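Local coordinates for outer membrane protein (Bartonella henselae, PDB 2FI9) that is of unknown function but belongs to the DUF498/DUF598 family, at residues G35-M49 with E116-E128. Sequence-based numbering, arbitrary orientation.
Sequences GSIICIPSGIYGIDM and EDRAVAALLFAVE
Strand 36-40 pairs antiparallel with strand 120-124, the axes 4.7 Å apart, and Ile37 with Leu124 and Cys39 with Ala122 form its hydrogen-bonded pairs. The example illustrates how a mixed five-stranded alpha/beta sheet, ordered 43-47, 36-40, 120-124, 71-75, 97-101, is joined across its middle: the hairpin 36-47, turned by a type I beta turn from Ile40 to Gly43, meets the last strand, whose other edge runs parallel to strand 71-75. Leu124 N reaches Ile37 O at 2.7 Å almost in line with the carbonyl bond, whereas the C=O...N angle from Cys39 O to Ala122 N is 146°, the donor lying in the carbonyl plane. On one face helix 103-115 covers Cys39, Ala122 and Leu124, and Phe26 meets Ile37 and Leu124. There the Leu124 CD1 methyl lies 4.0 Å from Ile37 CD1, and Cys39 SG adds a looser touch on the same methyl. On the opposite face the non-hydrogen-bonded pair Ile38 and Leu123 meets through CD1 methyls 4.0 Å apart, with Val62 of helix 60-64 against Ile38. After strand 43-47, Met49, its chain bent at chi3 (82°), brings SD to 4.0 Å from Leu123 CD1, while its CB meets the edge of the Phe125 ring. With OG set beside its own backbone N (chi1 -62°), Ser36 extends the ladder by a side-chain bond, accepting Ala126 N on OG at 3.1 Å.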
loop_
_atom_site.group_PDB
_atom_site.type_symbol
_atom_site.label_atom_id
_atom_site.label_comp_id
_atom_site.label_asym_id
_atom_site.label_seq_id
_atom_site.Cartn_x
_atom_site.Cartn_y
_atom_site.Cartn_z
ATOM N N GLY A 35 -8.935 4.899 -8.096
ATOM C CA GLY A 35 -7.630 4.374 -8.474
ATOM C C GLY A 35 -6.866 3.744 -7.322
ATOM O O GLY A 35 -7.312 3.761 -6.160
ATOM N N SER A 36 -5.717 3.164 -7.658
ATOM C CA SER A 36 -4.863 2.519 -6.680
ATOM C C SER A 36 -4.108 3.573 -5.867
ATOM O O SER A 36 -3.891 4.700 -6.340
ATOM C CB SER A 36 -3.882 1.595 -7.386
ATOM O OG SER A 36 -4.584 0.565 -8.088
ATOM N N ILE A 37 -3.721 3.217 -4.646
ATOM C CA ILE A 37 -3.057 4.182 -3.763
ATOM C C ILE A 37 -1.862 3.569 -3.059
ATOM O O ILE A 37 -1.776 2.346 -2.867
ATOM C CB ILE A 37 -4.025 4.801 -2.700
ATOM C CG1 ILE A 37 -4.684 3.715 -1.836
ATOM C CG2 ILE A 37 -5.062 5.668 -3.380
ATOM C CD1 ILE A 37 -5.393 4.265 -0.595
ATOM N N ILE A 38 -0.930 4.430 -2.701
ATOM C CA ILE A 38 0.141 4.067 -1.804
ATOM C C ILE A 38 0.028 4.966 -0.546
ATOM O O ILE A 38 -0.252 6.149 -0.657
ATOM C CB ILE A 38 1.501 4.177 -2.516
ATOM C CG1 ILE A 38 2.543 3.320 -1.813
ATOM C CG2 ILE A 38 1.969 5.624 -2.660
ATOM C CD1 ILE A 38 3.740 3.051 -2.692
ATOM N N CYS A 39 0.193 4.373 0.630
ATOM C CA CYS A 39 0.003 5.054 1.894
ATOM C C CYS A 39 1.308 4.954 2.635
ATOM O O CYS A 39 1.717 3.869 3.041
ATOM C CB CYS A 39 -1.087 4.359 2.714
ATOM S SG CYS A 39 -2.648 4.139 1.849
ATOM N N ILE A 40 1.984 6.079 2.784
ATOM C CA ILE A 40 3.313 6.097 3.386
ATOM C C ILE A 40 3.368 7.259 4.397
ATOM O O ILE A 40 2.439 8.069 4.448
ATOM C CB ILE A 40 4.407 6.178 2.289
ATOM C CG1 ILE A 40 4.132 7.367 1.355
ATOM C CG2 ILE A 40 4.423 4.888 1.494
ATOM C CD1 ILE A 40 5.193 7.577 0.272
ATOM N N PRO A 41 4.397 7.305 5.262
ATOM C CA PRO A 41 4.396 8.400 6.253
ATOM C C PRO A 41 4.167 9.810 5.695
ATOM O O PRO A 41 3.561 10.646 6.395
ATOM C CB PRO A 41 5.771 8.267 6.914
ATOM C CG PRO A 41 6.000 6.799 6.875
ATOM C CD PRO A 41 5.527 6.385 5.483
ATOM N N SER A 42 4.633 10.082 4.469
ATOM C CA SER A 42 4.483 11.437 3.877
ATOM C C SER A 42 3.094 11.694 3.262
ATOM O O SER A 42 2.793 12.811 2.849
ATOM C CB SER A 42 5.556 11.694 2.819
ATOM O OG SER A 42 5.339 10.871 1.677
ATOM N N GLY A 43 2.271 10.652 3.176
ATOM C CA GLY A 43 0.895 10.827 2.735
ATOM C C GLY A 43 0.305 9.678 1.963
ATOM O O GLY A 43 0.895 8.594 1.879
ATOM N N ILE A 44 -0.869 9.926 1.401
ATOM C CA ILE A 44 -1.549 8.973 0.541
ATOM C C ILE A 44 -1.494 9.539 -0.867
ATOM O O ILE A 44 -1.973 10.658 -1.098
ATOM C CB ILE A 44 -3.025 8.795 0.977
ATOM C CG1 ILE A 44 -3.080 8.362 2.449
ATOM C CG2 ILE A 44 -3.745 7.764 0.076
ATOM C CD1 ILE A 44 -4.477 8.249 3.047
ATOM N N TYR A 45 -0.927 8.778 -1.802
ATOM C CA TYR A 45 -0.737 9.223 -3.182
ATOM C C TYR A 45 -1.438 8.267 -4.140
ATOM O O TYR A 45 -1.441 7.055 -3.916
ATOM C CB TYR A 45 0.749 9.205 -3.544
ATOM C CG TYR A 45 1.645 10.037 -2.665
ATOM C CD1 TYR A 45 2.077 11.294 -3.077
ATOM C CD2 TYR A 45 2.083 9.557 -1.433
ATOM C CE1 TYR A 45 2.913 12.066 -2.278
ATOM C CE2 TYR A 45 2.918 10.315 -0.619
ATOM C CZ TYR A 45 3.336 11.565 -1.058
ATOM O OH TYR A 45 4.155 12.334 -0.263
ATOM N N GLY A 46 -2.017 8.800 -5.211
ATOM C CA GLY A 46 -2.490 7.936 -6.292
ATOM C C GLY A 46 -1.313 7.327 -7.031
ATOM O O GLY A 46 -0.279 7.977 -7.228
ATOM N N ILE A 47 -1.450 6.059 -7.414
ATOM C CA ILE A 47 -0.502 5.446 -8.326
ATOM C C ILE A 47 -1.263 4.728 -9.434
ATOM O O ILE A 47 -2.309 4.105 -9.210
ATOM C CB ILE A 47 0.483 4.482 -7.635
ATOM C CG1 ILE A 47 -0.223 3.647 -6.586
ATOM C CG2 ILE A 47 1.648 5.263 -7.006
ATOM C CD1 ILE A 47 0.369 2.306 -6.411
ATOM N N ASP A 48 -0.728 4.834 -10.638
ATOM C CA ASP A 48 -1.396 4.328 -11.807
ATOM C C ASP A 48 -1.002 2.885 -12.052
ATOM O O ASP A 48 -0.205 2.606 -12.943
ATOM C CB ASP A 48 -1.039 5.182 -13.011
ATOM C CG ASP A 48 -2.032 5.027 -14.140
ATOM O OD1 ASP A 48 -3.224 4.738 -13.863
ATOM O OD2 ASP A 48 -1.615 5.200 -15.309
ATOM N N MET A 49 -1.547 1.974 -11.251
ATOM C CA MET A 49 -1.323 0.544 -11.464
ATOM C C MET A 49 -2.258 0.045 -12.584
ATOM O O MET A 49 -3.466 0.237 -12.516
ATOM C CB MET A 49 -1.559 -0.243 -10.164
ATOM C CG MET A 49 -0.551 0.025 -9.039
ATOM S SD MET A 49 -0.950 -0.807 -7.472
ATOM C CE MET A 49 -0.276 -2.424 -7.842
ATOM N N GLU A 116 -1.948 0.872 15.941
ATOM C CA GLU A 116 -0.917 0.461 16.891
ATOM C C GLU A 116 0.359 1.312 16.790
ATOM O O GLU A 116 1.355 1.002 17.444
ATOM C CB GLU A 116 -0.542 -1.007 16.649
ATOM C CG GLU A 116 -1.523 -2.034 17.166
ATOM C CD GLU A 116 -1.140 -3.464 16.769
ATOM O OE1 GLU A 116 0.018 -3.718 16.311
ATOM O OE2 GLU A 116 -2.022 -4.339 16.913
ATOM N N ASP A 117 0.337 2.359 15.965
ATOM C CA ASP A 117 1.503 3.227 15.745
ATOM C C ASP A 117 2.735 2.509 15.197
ATOM O O ASP A 117 3.864 2.887 15.500
ATOM C CB ASP A 117 1.877 3.992 17.029
ATOM C CG ASP A 117 0.738 4.848 17.556
ATOM O OD1 ASP A 117 0.141 5.619 16.770
ATOM O OD2 ASP A 117 0.434 4.743 18.767
ATOM N N ARG A 118 2.519 1.475 14.390
ATOM C CA ARG A 118 3.629 0.765 13.738
ATOM C C ARG A 118 4.072 1.588 12.533
ATOM O O ARG A 118 3.252 2.299 11.935
ATOM C CB ARG A 118 3.197 -0.632 13.280
ATOM C CG ARG A 118 2.357 -1.443 14.293
ATOM C CD ARG A 118 3.076 -1.723 15.623
ATOM N NE ARG A 118 4.357 -2.386 15.390
ATOM C CZ ARG A 118 4.518 -3.693 15.211
ATOM N NH1 ARG A 118 5.728 -4.184 14.984
ATOM N NH2 ARG A 118 3.474 -4.516 15.240
ATOM N N ALA A 119 5.357 1.497 12.178
ATOM C CA ALA A 119 5.874 2.139 10.966
ATOM C C ALA A 119 5.415 1.342 9.728
ATOM O O ALA A 119 6.212 0.668 9.076
ATOM C CB ALA A 119 7.421 2.263 11.022
ATOM N N VAL A 120 4.123 1.436 9.420
ATOM C CA VAL A 120 3.495 0.636 8.368
ATOM C C VAL A 120 3.163 1.482 7.141
ATOM O O VAL A 120 2.780 2.675 7.254
ATOM C CB VAL A 120 2.206 -0.077 8.907
ATOM C CG1 VAL A 120 1.144 0.925 9.281
ATOM C CG2 VAL A 120 1.663 -1.146 7.906
ATOM N N ALA A 121 3.325 0.858 5.978
ATOM C CA ALA A 121 2.986 1.444 4.698
ATOM C C ALA A 121 2.106 0.443 3.980
ATOM O O ALA A 121 2.138 -0.745 4.290
ATOM C CB ALA A 121 4.262 1.729 3.869
ATOM N N ALA A 122 1.329 0.912 3.012
ATOM C CA ALA A 122 0.511 0.018 2.191
ATOM C C ALA A 122 0.526 0.451 0.732
ATOM O O ALA A 122 0.486 1.645 0.433
ATOM C CB ALA A 122 -0.921 -0.004 2.711
ATOM N N LEU A 123 0.594 -0.526 -0.173
ATOM C CA LEU A 123 0.380 -0.293 -1.578
ATOM C C LEU A 123 -0.889 -1.038 -1.904
ATOM O O LEU A 123 -0.955 -2.246 -1.708
ATOM C CB LEU A 123 1.546 -0.863 -2.389
ATOM C CG LEU A 123 1.425 -0.803 -3.914
ATOM C CD1 LEU A 123 1.140 0.590 -4.408
ATOM C CD2 LEU A 123 2.710 -1.333 -4.589
ATOM N N LEU A 124 -1.902 -0.338 -2.396
ATOM C CA LEU A 124 -3.214 -0.966 -2.522
ATOM C C LEU A 124 -3.760 -0.884 -3.941
ATOM O O LEU A 124 -4.099 0.204 -4.403
ATOM C CB LEU A 124 -4.197 -0.334 -1.528
ATOM C CG LEU A 124 -3.760 -0.294 -0.055
ATOM C CD1 LEU A 124 -4.626 0.628 0.779
ATOM C CD2 LEU A 124 -3.766 -1.682 0.581
ATOM N N PHE A 125 -3.854 -2.030 -4.620
ATOM C CA PHE A 125 -4.513 -2.080 -5.919
ATOM C C PHE A 125 -6.004 -1.964 -5.720
ATOM O O PHE A 125 -6.592 -2.737 -4.983
ATOM C CB PHE A 125 -4.198 -3.370 -6.642
ATOM C CG PHE A 125 -4.796 -3.463 -8.023
ATOM C CD1 PHE A 125 -4.278 -2.709 -9.073
ATOM C CD2 PHE A 125 -5.848 -4.340 -8.283
ATOM C CE1 PHE A 125 -4.813 -2.807 -10.349
ATOM C CE2 PHE A 125 -6.378 -4.463 -9.580
ATOM C CZ PHE A 125 -5.865 -3.694 -10.606
ATOM N N ALA A 126 -6.609 -0.995 -6.394
ATOM C CA ALA A 126 -8.036 -0.724 -6.240
ATOM C C ALA A 126 -8.826 -1.805 -6.940
ATOM O O ALA A 126 -8.617 -2.056 -8.117
ATOM C CB ALA A 126 -8.370 0.608 -6.837
ATOM N N VAL A 127 -9.736 -2.428 -6.205
ATOM C CA VAL A 127 -10.595 -3.485 -6.737
ATOM C C VAL A 127 -12.005 -2.973 -6.989
ATOM O O VAL A 127 -12.439 -1.971 -6.403
ATOM C CB VAL A 127 -10.694 -4.720 -5.776
ATOM C CG1 VAL A 127 -9.383 -5.473 -5.709
ATOM C CG2 VAL A 127 -11.120 -4.300 -4.385
ATOM N N GLU A 128 -12.724 -3.678 -7.863
ATOM C CA GLU A 128 -14.155 -3.437 -8.047
ATOM C C GLU A 128 -14.884 -3.806 -6.754
ATOM O O GLU A 128 -15.824 -3.131 -6.354
ATOM C CB GLU A 128 -14.706 -4.263 -9.208
ATOM C CG GLU A 128 -14.236 -3.822 -10.569
ATOM C CD GLU A 128 -14.793 -2.473 -10.970
ATOM O OE1 GLU A 128 -14.085 -1.745 -11.699
ATOM O OE2 GLU A 128 -15.928 -2.129 -10.556
ATOM O OXT GLU A 128 -14.523 -4.794 -6.082
#